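Local atomic coordinates of SmhB (Serratia marcescens, PDB entry 6ZZ5), a protein that probably acts as the B component of a tripartite alpha-pore-forming toxin, in a soluble form that is thought to precede assembly into membrane pores. Residues A14-A19 / R74-I79; R58-H63 / S262-L267; A172-I177 / L267-Q272; G179-G184 / G190-A195; G215-T220 / D351-L356. All coordinates share one frame; numbering follows the deposited sequence.

Contact 1. Residues A14-A19 / R74-I79; sequences AQSSQA and RNVTNI
Q15 and S16 meet N75 and V76 where helix 4-30 packs against helix 44-92, the first two long helices of a bundle, which here run in opposite senses. The closest pair of CA atoms, S16 and V76, is 8.0 Å apart, and four side chains meet across the gap in two pairs, one polar and one mixed.

The polar pair works through water. With CG anti to the backbone N (chi1 -173°) and an extended chain beyond, Q15 carries its amide across to N75. The two amide planes stand 76° apart, and Q15 OE1 stops 3.6 Å from N75 ND2. Between them a water donates to Q15 OE1 at 2.9 Å and accepts from N75 ND2, also at 2.9 Å. The other end of the N75 amide is held by W285, whose NE1 bonds to OD1, so the third helix that W285 belongs to, 252-300, helps fix the rotation of the amide.

Alongside, V76 CG2 lies 3.5 Å from S16 OG. That hydroxyl is bonded to the carbonyl oxygen of M12, one turn back in its own helix, and can therefore sit against a methyl group in a buried place. The chemistry implies a polar interface without a direct bond between the helices: a water between buried side chains links Q15 OE1 to N75 ND2, while W285 satisfies N75 OD1 and M12 O satisfies S16 OG.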
# COMPACT_ATOMS: atom_id res chain seq x y z
N ALA A 14 6.09 -7.48 -2.66
CA ALA A 14 4.72 -7.06 -3.04
C ALA A 14 4.09 -6.29 -1.87
O ALA A 14 3.48 -5.24 -2.12
CB ALA A 14 3.89 -8.25 -3.44
N GLN A 15 4.29 -6.73 -0.62
CA GLN A 15 3.60 -6.10 0.50
C GLN A 15 4.26 -4.75 0.78
O GLN A 15 3.55 -3.82 1.08
CB GLN A 15 3.69 -6.91 1.77
CG GLN A 15 2.84 -6.33 2.88
CD GLN A 15 2.75 -7.23 4.10
OE1 GLN A 15 3.72 -7.75 4.61
NE2 GLN A 15 1.55 -7.33 4.62
N SER A 16 5.61 -4.71 0.72
CA SER A 16 6.40 -3.47 0.95
C SER A 16 6.06 -2.37 -0.07
O SER A 16 5.88 -1.20 0.33
CB SER A 16 7.86 -3.81 0.96
OG SER A 16 8.06 -4.66 2.09
N SER A 17 5.97 -2.71 -1.33
CA SER A 17 5.68 -1.74 -2.41
C SER A 17 4.23 -1.26 -2.25
O SER A 17 4.00 -0.05 -2.24
CB SER A 17 5.93 -2.34 -3.78
OG SER A 17 5.25 -3.54 -3.93
N GLN A 18 3.31 -2.19 -1.99
CA GLN A 18 1.88 -1.81 -1.79
C GLN A 18 1.73 -0.93 -0.56
O GLN A 18 0.93 0.03 -0.62
CB GLN A 18 0.97 -3.04 -1.73
CG GLN A 18 -0.49 -2.68 -1.95
CD GLN A 18 -1.14 -2.17 -0.70
OE1 GLN A 18 -0.79 -2.54 0.43
NE2 GLN A 18 -2.16 -1.32 -0.88
N ALA A 19 2.45 -1.23 0.52
CA ALA A 19 2.36 -0.48 1.77
C ALA A 19 2.71 1.00 1.53
O ALA A 19 2.08 1.86 2.14
CB ALA A 19 3.20 -1.12 2.84
N ARG A 74 7.84 -4.20 10.47
CA ARG A 74 8.22 -5.26 11.42
C ARG A 74 8.37 -6.58 10.65
O ARG A 74 9.34 -7.33 10.96
CB ARG A 74 7.19 -5.28 12.55
CG ARG A 74 7.31 -6.46 13.48
CD ARG A 74 8.62 -6.38 14.21
NE ARG A 74 8.72 -5.18 15.02
CZ ARG A 74 9.85 -4.79 15.63
NH1 ARG A 74 9.85 -3.70 16.38
NH2 ARG A 74 10.96 -5.50 15.46
N ASN A 75 7.44 -6.86 9.71
CA ASN A 75 7.45 -8.13 8.96
C ASN A 75 8.79 -8.19 8.22
O ASN A 75 9.41 -9.26 8.17
CB ASN A 75 6.30 -8.24 7.98
CG ASN A 75 6.42 -9.52 7.18
OD1 ASN A 75 6.21 -10.58 7.75
ND2 ASN A 75 6.70 -9.42 5.89
N VAL A 76 9.22 -7.08 7.63
CA VAL A 76 10.49 -7.08 6.85
C VAL A 76 11.64 -7.38 7.83
O VAL A 76 12.57 -8.13 7.43
CB VAL A 76 10.71 -5.76 6.09
CG1 VAL A 76 12.06 -5.74 5.45
CG2 VAL A 76 9.62 -5.50 5.07
N THR A 77 11.66 -6.76 8.99
CA THR A 77 12.68 -7.04 10.04
C THR A 77 12.65 -8.54 10.43
O THR A 77 13.71 -9.16 10.65
CB THR A 77 12.44 -6.18 11.29
OG1 THR A 77 12.47 -4.84 10.81
CG2 THR A 77 13.49 -6.41 12.37
N ASN A 78 11.47 -9.11 10.51
CA ASN A 78 11.30 -10.55 10.91
C ASN A 78 11.88 -11.43 9.81
O ASN A 78 12.51 -12.42 10.14
CB ASN A 78 9.83 -10.91 11.15
CG ASN A 78 9.26 -10.23 12.36
OD1 ASN A 78 10.02 -9.73 13.19
ND2 ASN A 78 7.94 -10.24 12.51
N ILE A 79 11.65 -11.10 8.53
CA ILE A 79 12.25 -11.86 7.42
C ILE A 79 13.76 -11.78 7.59
O ILE A 79 14.44 -12.78 7.44
CB ILE A 79 11.76 -11.31 6.06
CG1 ILE A 79 10.24 -11.53 5.94
CG2 ILE A 79 12.54 -11.96 4.94
CD1 ILE A 79 9.65 -11.03 4.67
O HOH W 1 6.53 -6.99 4.33

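Contact 2. Residues R58-H63 / S262-L267; sequences RQHAEH and SGYRGL
H60 reaches from helix 44-92 to Y264 and L267 of helix 252-300, and its side chain can be followed atom by atom. CB points toward the second helix and lies 4.5 Å from L267 CD2, a loose apolar approach. Beyond it, a chi1 of -68° sets CG anti to the carbonyl carbon and swings the imidazole toward the tyrosine. CD2 then comes within 3.7 Å of Y264 OH, and NE2, the next ring atom, is 3.9 Å from the same oxygen. The hydroxyl lies at the edge of the imidazole, near its plane, and CD2 likewise lies near the plane of the phenol, so the meeting is edge to edge with no ring stacked on the other.

The tyrosine oxygen is not the main polar partner of the histidine. NE2 is hydrogen-bonded to OD2 of D137 on helix 99-151, a pairing that probably favours a proton on NE2 and fixes the turn of the ring; L130 and L134 of that helix also touch the H60 side chain. Y264 starts off to one side, but its ring end comes nearer. A61, next to H60 in its helix, contributes only marginal cover and rests on C26 and R30 of helix 4-30.

The two segments run in broadly the same sense, with two further helices closing around their side chains. This is helix-to-helix packing in a long bundle, consistent with the haemolysin BL family.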
# COMPACT_ATOMS: atom_id res chain seq x y z
N ARG A 58 -10.52 9.94 7.75
CA ARG A 58 -9.28 10.39 8.41
C ARG A 58 -8.89 9.43 9.53
O ARG A 58 -7.72 9.09 9.58
CB ARG A 58 -9.48 11.80 9.00
CG ARG A 58 -9.67 12.87 7.92
CD ARG A 58 -9.97 14.28 8.51
NE ARG A 58 -9.14 14.40 9.71
CZ ARG A 58 -7.85 14.64 9.71
NH1 ARG A 58 -7.22 14.94 8.59
NH2 ARG A 58 -7.20 14.63 10.85
N GLN A 59 -9.82 9.03 10.39
CA GLN A 59 -9.54 8.01 11.44
C GLN A 59 -9.07 6.68 10.81
O GLN A 59 -8.12 6.06 11.33
CB GLN A 59 -10.75 7.87 12.36
CG GLN A 59 -10.77 6.60 13.23
CD GLN A 59 -9.49 6.29 13.98
OE1 GLN A 59 -8.69 7.17 14.31
NE2 GLN A 59 -9.27 5.00 14.24
N HIS A 60 -9.71 6.19 9.76
CA HIS A 60 -9.32 4.91 9.12
C HIS A 60 -7.88 5.04 8.59
O HIS A 60 -7.11 4.12 8.76
CB HIS A 60 -10.29 4.52 7.97
CG HIS A 60 -11.65 4.15 8.41
ND1 HIS A 60 -11.88 3.38 9.55
CD2 HIS A 60 -12.86 4.50 7.92
CE1 HIS A 60 -13.17 3.23 9.72
NE2 HIS A 60 -13.82 3.94 8.73
N ALA A 61 -7.55 6.15 7.91
CA ALA A 61 -6.23 6.49 7.36
C ALA A 61 -5.21 6.52 8.51
O ALA A 61 -4.11 5.94 8.32
CB ALA A 61 -6.27 7.84 6.68
N GLU A 62 -5.55 7.19 9.62
CA GLU A 62 -4.67 7.28 10.82
C GLU A 62 -4.45 5.87 11.37
O GLU A 62 -3.32 5.54 11.80
CB GLU A 62 -5.30 8.18 11.88
CG GLU A 62 -4.47 8.32 13.15
CD GLU A 62 -3.28 9.24 12.99
OE1 GLU A 62 -2.93 9.57 11.82
OE2 GLU A 62 -2.66 9.61 14.05
N HIS A 63 -5.49 5.05 11.41
CA HIS A 63 -5.36 3.67 11.94
C HIS A 63 -4.35 2.89 11.06
O HIS A 63 -3.45 2.22 11.58
CB HIS A 63 -6.73 3.03 12.02
CG HIS A 63 -6.67 1.60 12.46
ND1 HIS A 63 -5.98 1.20 13.62
CD2 HIS A 63 -7.20 0.49 11.89
CE1 HIS A 63 -6.12 -0.10 13.75
NE2 HIS A 63 -6.85 -0.55 12.69
N SER A 262 -15.28 9.22 -4.26
CA SER A 262 -14.29 8.46 -5.07
C SER A 262 -13.04 8.27 -4.21
O SER A 262 -12.51 7.19 -4.27
CB SER A 262 -13.94 9.13 -6.37
OG SER A 262 -15.09 9.29 -7.17
N GLY A 263 -12.68 9.28 -3.40
CA GLY A 263 -11.53 9.19 -2.49
C GLY A 263 -11.76 8.14 -1.41
O GLY A 263 -10.81 7.45 -1.05
N TYR A 264 -12.97 8.07 -0.88
CA TYR A 264 -13.33 7.14 0.21
C TYR A 264 -13.32 5.72 -0.38
O TYR A 264 -12.73 4.79 0.24
CB TYR A 264 -14.66 7.57 0.82
CG TYR A 264 -14.91 7.25 2.28
CD1 TYR A 264 -14.20 6.27 2.95
CD2 TYR A 264 -15.84 7.96 3.00
CE1 TYR A 264 -14.41 6.00 4.28
CE2 TYR A 264 -16.02 7.75 4.36
CZ TYR A 264 -15.31 6.76 5.00
OH TYR A 264 -15.47 6.52 6.33
N ARG A 265 -13.93 5.54 -1.55
CA ARG A 265 -13.93 4.21 -2.23
C ARG A 265 -12.50 3.83 -2.59
O ARG A 265 -12.18 2.68 -2.42
CB ARG A 265 -14.91 4.20 -3.42
CG ARG A 265 -16.34 4.07 -2.85
CD ARG A 265 -17.50 3.91 -3.86
NE ARG A 265 -17.58 5.17 -4.60
CZ ARG A 265 -17.08 5.39 -5.81
NH1 ARG A 265 -16.45 4.41 -6.44
NH2 ARG A 265 -17.22 6.60 -6.36
N GLY A 266 -11.70 4.78 -3.06
CA GLY A 266 -10.28 4.55 -3.46
C GLY A 266 -9.45 4.13 -2.25
O GLY A 266 -8.55 3.23 -2.40
N LEU A 267 -9.77 4.66 -1.06
CA LEU A 267 -9.07 4.26 0.18
C LEU A 267 -9.43 2.79 0.48
O LEU A 267 -8.51 1.99 0.78
CB LEU A 267 -9.44 5.18 1.34
CG LEU A 267 -8.84 4.81 2.68
CD1 LEU A 267 -7.32 4.77 2.63
CD2 LEU A 267 -9.35 5.76 3.75

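Contact 3. Residues A172-I177 / L267-Q272; sequences AIDGAI and LQTQAQ
D174 has CG anti to its carbonyl carbon (chi1 -73°), which sends the carboxylate straight at helix 252-300, while Q270 folds back to meet it: its CG takes the same kind of position and a second bend (chi2 -69°) brings the amide round. That bend carries the end of the glutamine nearer to D174, although its CB leaves at a tangent to the interface. The contact joins helix 156-184 to helix 252-300 within the helical bundle, and the nearest CA atoms, those of D174 and Q270, are 8.5 Å apart.

The geometry is that of a wide polar approach and no hydrogen bond is formed across it. Q270 NE2 is 3.8 Å from D174 OD1 and equally 3.8 Å from D174 CG, near-equal distances that place the nitrogen over the face of the carboxylate; carboxylate and amide planes are inclined by 65°. The glutamine side chain also touches H21 and Y25 of helix 4-30.

T269 supplies the outer part. Its hydroxyl is occupied, OG1 being hydrogen-bonded to the carbonyl oxygen of R265 one turn earlier, and this leaves the methyl to face the acid. Any pull of the nearby amide dipole on the carboxylate is probably modest at such separations. On the threonine side, the tip of D174 ends with OD2 3.7 Å from T269 CG2.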
# COMPACT_ATOMS: atom_id res chain seq x y z
N ALA A 172 -6.48 2.84 -13.75
CA ALA A 172 -5.27 3.16 -14.51
C ALA A 172 -4.27 3.87 -13.58
O ALA A 172 -3.09 3.60 -13.60
CB ALA A 172 -5.66 3.99 -15.71
N ILE A 173 -4.72 4.82 -12.80
CA ILE A 173 -3.81 5.61 -11.92
C ILE A 173 -3.22 4.65 -10.89
O ILE A 173 -1.98 4.65 -10.73
CB ILE A 173 -4.54 6.77 -11.23
CG1 ILE A 173 -5.03 7.77 -12.29
CG2 ILE A 173 -3.61 7.44 -10.21
CD1 ILE A 173 -5.93 8.87 -11.72
N ASP A 174 -4.09 3.87 -10.25
CA ASP A 174 -3.67 2.88 -9.22
C ASP A 174 -2.59 1.95 -9.83
O ASP A 174 -1.54 1.75 -9.20
CB ASP A 174 -4.85 2.08 -8.71
CG ASP A 174 -5.85 2.77 -7.79
OD1 ASP A 174 -5.62 3.95 -7.40
OD2 ASP A 174 -6.90 2.13 -7.53
N GLY A 175 -2.84 1.39 -11.01
CA GLY A 175 -1.90 0.56 -11.80
C GLY A 175 -0.59 1.23 -12.11
O GLY A 175 0.47 0.58 -11.94
N ALA A 176 -0.61 2.49 -12.58
CA ALA A 176 0.59 3.24 -12.94
C ALA A 176 1.42 3.40 -11.67
O ALA A 176 2.65 3.12 -11.69
CB ALA A 176 0.23 4.55 -13.56
N ILE A 177 0.81 3.84 -10.59
CA ILE A 177 1.54 4.06 -9.32
C ILE A 177 2.11 2.74 -8.81
O ILE A 177 3.31 2.74 -8.42
CB ILE A 177 0.63 4.74 -8.29
CG1 ILE A 177 0.30 6.16 -8.78
CG2 ILE A 177 1.28 4.69 -6.90
CD1 ILE A 177 -0.61 6.91 -7.87
N LEU A 267 -9.77 4.66 -1.06
CA LEU A 267 -9.07 4.26 0.18
C LEU A 267 -9.43 2.79 0.48
O LEU A 267 -8.51 1.99 0.78
CB LEU A 267 -9.44 5.18 1.34
CG LEU A 267 -8.84 4.81 2.68
CD1 LEU A 267 -7.32 4.77 2.63
CD2 LEU A 267 -9.35 5.76 3.75
N GLN A 268 -10.69 2.41 0.28
CA GLN A 268 -11.11 1.00 0.41
C GLN A 268 -10.37 0.11 -0.61
O GLN A 268 -9.85 -0.95 -0.22
CB GLN A 268 -12.62 0.83 0.33
CG GLN A 268 -13.00 -0.62 0.66
CD GLN A 268 -13.05 -1.48 -0.58
OE1 GLN A 268 -13.61 -1.03 -1.57
NE2 GLN A 268 -12.54 -2.70 -0.50
N THR A 269 -10.24 0.57 -1.84
CA THR A 269 -9.52 -0.16 -2.92
C THR A 269 -8.08 -0.44 -2.46
O THR A 269 -7.61 -1.61 -2.58
CB THR A 269 -9.55 0.56 -4.27
OG1 THR A 269 -10.94 0.62 -4.58
CG2 THR A 269 -8.81 -0.19 -5.35
N GLN A 270 -7.41 0.57 -1.91
CA GLN A 270 -6.04 0.41 -1.41
C GLN A 270 -6.02 -0.61 -0.27
O GLN A 270 -5.09 -1.45 -0.20
CB GLN A 270 -5.50 1.76 -0.96
CG GLN A 270 -5.44 2.78 -2.08
CD GLN A 270 -4.36 2.33 -3.01
OE1 GLN A 270 -3.23 2.04 -2.60
NE2 GLN A 270 -4.73 2.07 -4.22
N ALA A 271 -7.00 -0.58 0.61
CA ALA A 271 -7.05 -1.50 1.77
C ALA A 271 -7.24 -2.93 1.27
O ALA A 271 -6.61 -3.82 1.85
CB ALA A 271 -8.13 -1.11 2.77
N GLN A 272 -8.03 -3.12 0.23
CA GLN A 272 -8.26 -4.47 -0.37
C GLN A 272 -6.90 -5.00 -0.88
O GLN A 272 -6.58 -6.17 -0.63
CB GLN A 272 -9.35 -4.43 -1.41
CG GLN A 272 -9.72 -5.83 -1.96
CD GLN A 272 -10.55 -6.61 -0.96
OE1 GLN A 272 -11.65 -6.20 -0.61
NE2 GLN A 272 -9.99 -7.66 -0.42

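Contact 4. Residues G179-G184 / G190-A195; sequences GIVVGG and GAIVTA
I192 lays its terminal methyl over a flat group of the helix end: CD1 stands almost directly above the plane of G184 CA, C and O, 4.4 Å from G184 C. No aromatic ring or amide side chain takes part, so the planar units here are peptides. At the oxygen end of the same group a water donates to G184 O at 2.6 Å, tilted out of the carbonyl plane toward the isoleucine side. The same water makes a weak second bond to A191 O, 3.1 Å away, and so spans the gap between the last helical turn and the first strand residue.

The isoleucine reaches the helix through two successive bends, chi1 -60° and chi2 -66°, which carry CD1 into the hollow between V181 and G184. There it lies 4.4 Å from V181 CG1, a loose apolar contact, and at the same 4.4 Å from V181 CA. G184, with no side chain, lets the methyl settle against its backbone; the CA atoms of G184 and I192 are 6.9 Å apart.

M218 of the neighbouring strand touches both V181 and I192, and S17 and L20 of helix 4-30 close the valine from another direction. A short loop thus folds the end of helix 156-184 onto the first strand of an antiparallel pair, 191-196 with 216-221. A hydrophobic hairpin inserted after a long helix is consistent with the beta-tongue of ClyA-type alpha-pore-forming toxins.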
# COMPACT_ATOMS: atom_id res chain seq x y z
N GLY A 179 3.10 0.09 -10.38
CA GLY A 179 4.23 -0.26 -11.25
C GLY A 179 5.42 0.65 -10.99
O GLY A 179 6.55 0.17 -10.98
N ILE A 180 5.21 1.94 -10.76
CA ILE A 180 6.32 2.88 -10.44
C ILE A 180 6.96 2.44 -9.13
O ILE A 180 8.20 2.39 -9.07
CB ILE A 180 5.86 4.35 -10.42
CG1 ILE A 180 5.41 4.79 -11.82
CG2 ILE A 180 6.96 5.26 -9.90
CD1 ILE A 180 4.60 6.09 -11.85
N VAL A 181 6.18 2.16 -8.10
CA VAL A 181 6.74 1.84 -6.76
C VAL A 181 7.44 0.47 -6.84
O VAL A 181 8.53 0.36 -6.27
CB VAL A 181 5.71 1.89 -5.62
CG1 VAL A 181 6.35 1.56 -4.28
CG2 VAL A 181 5.06 3.27 -5.54
N VAL A 182 6.81 -0.54 -7.44
CA VAL A 182 7.45 -1.87 -7.68
C VAL A 182 8.79 -1.66 -8.37
O VAL A 182 9.82 -2.28 -7.95
CB VAL A 182 6.54 -2.80 -8.54
CG1 VAL A 182 7.28 -4.01 -9.09
CG2 VAL A 182 5.37 -3.25 -7.72
N GLY A 183 8.85 -0.87 -9.44
CA GLY A 183 10.11 -0.64 -10.18
C GLY A 183 11.15 0.08 -9.33
O GLY A 183 12.35 -0.16 -9.50
N GLY A 184 10.74 0.94 -8.40
CA GLY A 184 11.74 1.68 -7.60
C GLY A 184 12.12 1.02 -6.27
O GLY A 184 13.15 1.45 -5.68
N GLY A 190 18.31 4.71 -4.11
CA GLY A 190 17.16 5.40 -4.68
C GLY A 190 16.18 5.78 -3.58
O GLY A 190 16.36 5.46 -2.40
N ALA A 191 15.15 6.49 -3.99
CA ALA A 191 14.08 6.91 -3.08
C ALA A 191 12.76 6.91 -3.83
O ALA A 191 12.74 6.90 -5.09
CB ALA A 191 14.39 8.29 -2.51
N ILE A 192 11.67 6.87 -3.07
CA ILE A 192 10.30 7.08 -3.54
C ILE A 192 9.94 8.53 -3.21
O ILE A 192 10.17 8.95 -2.10
CB ILE A 192 9.38 6.03 -2.91
CG1 ILE A 192 9.86 4.63 -3.30
CG2 ILE A 192 7.93 6.28 -3.29
CD1 ILE A 192 9.73 4.35 -4.75
N VAL A 193 9.45 9.28 -4.19
CA VAL A 193 9.07 10.71 -4.02
C VAL A 193 7.55 10.79 -4.14
O VAL A 193 7.00 10.20 -5.14
CB VAL A 193 9.72 11.57 -5.12
CG1 VAL A 193 9.31 13.02 -4.94
CG2 VAL A 193 11.23 11.42 -5.10
N THR A 194 6.91 11.57 -3.27
CA THR A 194 5.44 11.61 -3.19
C THR A 194 4.99 13.06 -3.13
O THR A 194 5.76 13.97 -2.74
CB THR A 194 4.86 10.80 -2.01
OG1 THR A 194 5.22 11.39 -0.76
CG2 THR A 194 5.37 9.39 -2.00
N ALA A 195 3.76 13.25 -3.61
CA ALA A 195 3.11 14.55 -3.64
C ALA A 195 1.62 14.33 -3.61
O ALA A 195 1.14 13.27 -4.10
CB ALA A 195 3.55 15.33 -4.85
O HOH W 2 13.60 4.04 -5.73

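Contact 5. Residues G215-T220 / D351-L356; sequences GIAMMT and DFVKRL
A217 and V353 make the tight part of a helix-on-sheet packing in which helix 349-359 lies against strand 216-221. A217 CB and V353 CG2 are only 3.4 Å apart, closer than usual for two methyl groups, and the CA atoms of the same residues are 7.2 Å apart. With the valine chi1 at 170°, CG1 lies anti to the backbone N and CG2 is the branch that meets the strand.

Two residues along the strand the packing eases. M219 and L356 meet at their ends at a slant, the thioether and methyl of the methionine both approaching one leucine methyl. F352 points the same way but stays 4.9 Å from the strand segment and instead rests on A195 of the neighbouring strand. I216 and M218 turn to the other face of the sheet, where I177 touches both and helix 4-30 adds H21 and T24, so the sheet is held between this C-terminal helix and the bundle.

The far side of the helix is polar, with K354 and R355 exposed. There R355 NE bonds to D351 OD1 at 3.2 Å in a salt bridge, nearly straight and in the guanidinium plane but entering from above the carboxylate plane; D351 has a second conformer, so this bond is not certain in every molecule. Across the contact, L356 CD1 is 3.7 Å from M219 SD and 3.9 Å from M219 CE.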
# COMPACT_ATOMS: atom_id res chain seq x y z
N GLY A 215 -5.66 12.17 -4.41
CA GLY A 215 -4.87 12.97 -5.36
C GLY A 215 -3.40 12.82 -5.07
O GLY A 215 -2.87 13.68 -4.37
N ILE A 216 -2.82 11.72 -5.52
CA ILE A 216 -1.43 11.33 -5.18
C ILE A 216 -0.59 11.13 -6.42
O ILE A 216 -1.08 10.62 -7.44
CB ILE A 216 -1.38 10.09 -4.27
CG1 ILE A 216 -1.96 8.84 -4.92
CG2 ILE A 216 -2.06 10.41 -2.96
CD1 ILE A 216 -1.62 7.58 -4.19
N ALA A 217 0.67 11.46 -6.27
CA ALA A 217 1.74 11.10 -7.22
C ALA A 217 2.83 10.38 -6.44
O ALA A 217 3.18 10.79 -5.29
CB ALA A 217 2.26 12.32 -7.91
N MET A 218 3.30 9.30 -7.04
CA MET A 218 4.51 8.61 -6.55
C MET A 218 5.45 8.44 -7.75
O MET A 218 5.05 7.97 -8.85
CB MET A 218 4.14 7.28 -5.91
CG MET A 218 3.02 7.39 -4.84
SD MET A 218 2.78 5.89 -3.92
CE MET A 218 4.26 5.76 -2.93
N MET A 219 6.68 8.79 -7.51
CA MET A 219 7.73 8.77 -8.53
C MET A 219 8.97 8.20 -7.88
O MET A 219 8.94 7.97 -6.68
CB MET A 219 7.93 10.21 -9.03
CG MET A 219 6.75 10.65 -9.84
SD MET A 219 6.57 12.40 -9.85
CE MET A 219 6.15 12.68 -8.12
N THR A 220 10.00 7.94 -8.66
CA THR A 220 11.30 7.42 -8.19
C THR A 220 12.36 8.52 -8.32
O THR A 220 12.23 9.43 -9.17
CB THR A 220 11.71 6.16 -8.97
OG1 THR A 220 11.72 6.50 -10.35
CG2 THR A 220 10.78 5.01 -8.70
N ASP A 351 -1.21 18.95 -12.68
CA ASP A 351 -0.38 20.13 -13.07
C ASP A 351 1.02 19.97 -12.48
O ASP A 351 1.99 20.18 -13.19
CB ASP A 351 -1.05 21.42 -12.60
CG ASP A 351 -0.41 22.68 -13.11
OD1 ASP A 351 0.24 22.64 -14.16
OD2 ASP A 351 -0.58 23.69 -12.45
N PHE A 352 1.13 19.58 -11.21
CA PHE A 352 2.43 19.41 -10.52
C PHE A 352 3.26 18.33 -11.23
O PHE A 352 4.45 18.52 -11.47
CB PHE A 352 2.20 18.95 -9.08
CG PHE A 352 3.47 18.81 -8.30
CD1 PHE A 352 4.11 19.94 -7.78
CD2 PHE A 352 3.98 17.54 -8.02
CE1 PHE A 352 5.29 19.79 -7.05
CE2 PHE A 352 5.12 17.39 -7.26
CZ PHE A 352 5.79 18.52 -6.80
N VAL A 353 2.64 17.19 -11.52
CA VAL A 353 3.34 16.07 -12.19
C VAL A 353 3.67 16.48 -13.62
O VAL A 353 4.77 16.14 -14.08
CB VAL A 353 2.53 14.77 -12.07
CG1 VAL A 353 3.10 13.68 -12.96
CG2 VAL A 353 2.48 14.33 -10.61
N LYS A 354 2.79 17.22 -14.30
CA LYS A 354 3.09 17.66 -15.68
C LYS A 354 4.34 18.55 -15.67
O LYS A 354 5.24 18.33 -16.48
CB LYS A 354 1.90 18.35 -16.31
CG LYS A 354 2.01 18.63 -17.81
CD LYS A 354 0.60 18.85 -18.37
CE LYS A 354 0.49 20.03 -19.31
NZ LYS A 354 1.00 19.67 -20.65
N ARG A 355 4.47 19.47 -14.72
CA ARG A 355 5.69 20.31 -14.59
C ARG A 355 6.92 19.45 -14.33
O ARG A 355 7.95 19.73 -14.92
CB ARG A 355 5.53 21.35 -13.48
CG ARG A 355 4.64 22.50 -13.93
CD ARG A 355 3.99 23.16 -12.74
NE ARG A 355 2.96 24.08 -13.15
CZ ARG A 355 3.11 25.38 -13.29
NH1 ARG A 355 4.27 25.97 -13.04
NH2 ARG A 355 2.07 26.10 -13.67
N LEU A 356 6.82 18.41 -13.52
CA LEU A 356 7.94 17.47 -13.29
C LEU A 356 8.23 16.68 -14.56
O LEU A 356 9.38 16.46 -14.85
CB LEU A 356 7.61 16.51 -12.15
CG LEU A 356 7.79 17.07 -10.76
CD1 LEU A 356 7.56 15.97 -9.73
CD2 LEU A 356 9.19 17.67 -10.61

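In the fold
From the N terminus, contact 1 closes a loop between helices 4-30 and 44-92, but contact 2 opens at 58-63 before that loop is shut, so the two cross. Contact 3 opens later, at 172-177, and crosses contact 2, both ending on helix 252-300, where they share L267. Contact 4 lies wholly within both of these loops and turns helix 156-184 into the sheet. Contact 5 begins there, on the antiparallel partner of strand 191-196, and closes beyond them at 351-356, crossing contacts 2 and 3. Contacts 1 to 3 thus bind the bundle, while contacts 4 and 5 attach the sheet and C-terminal helix.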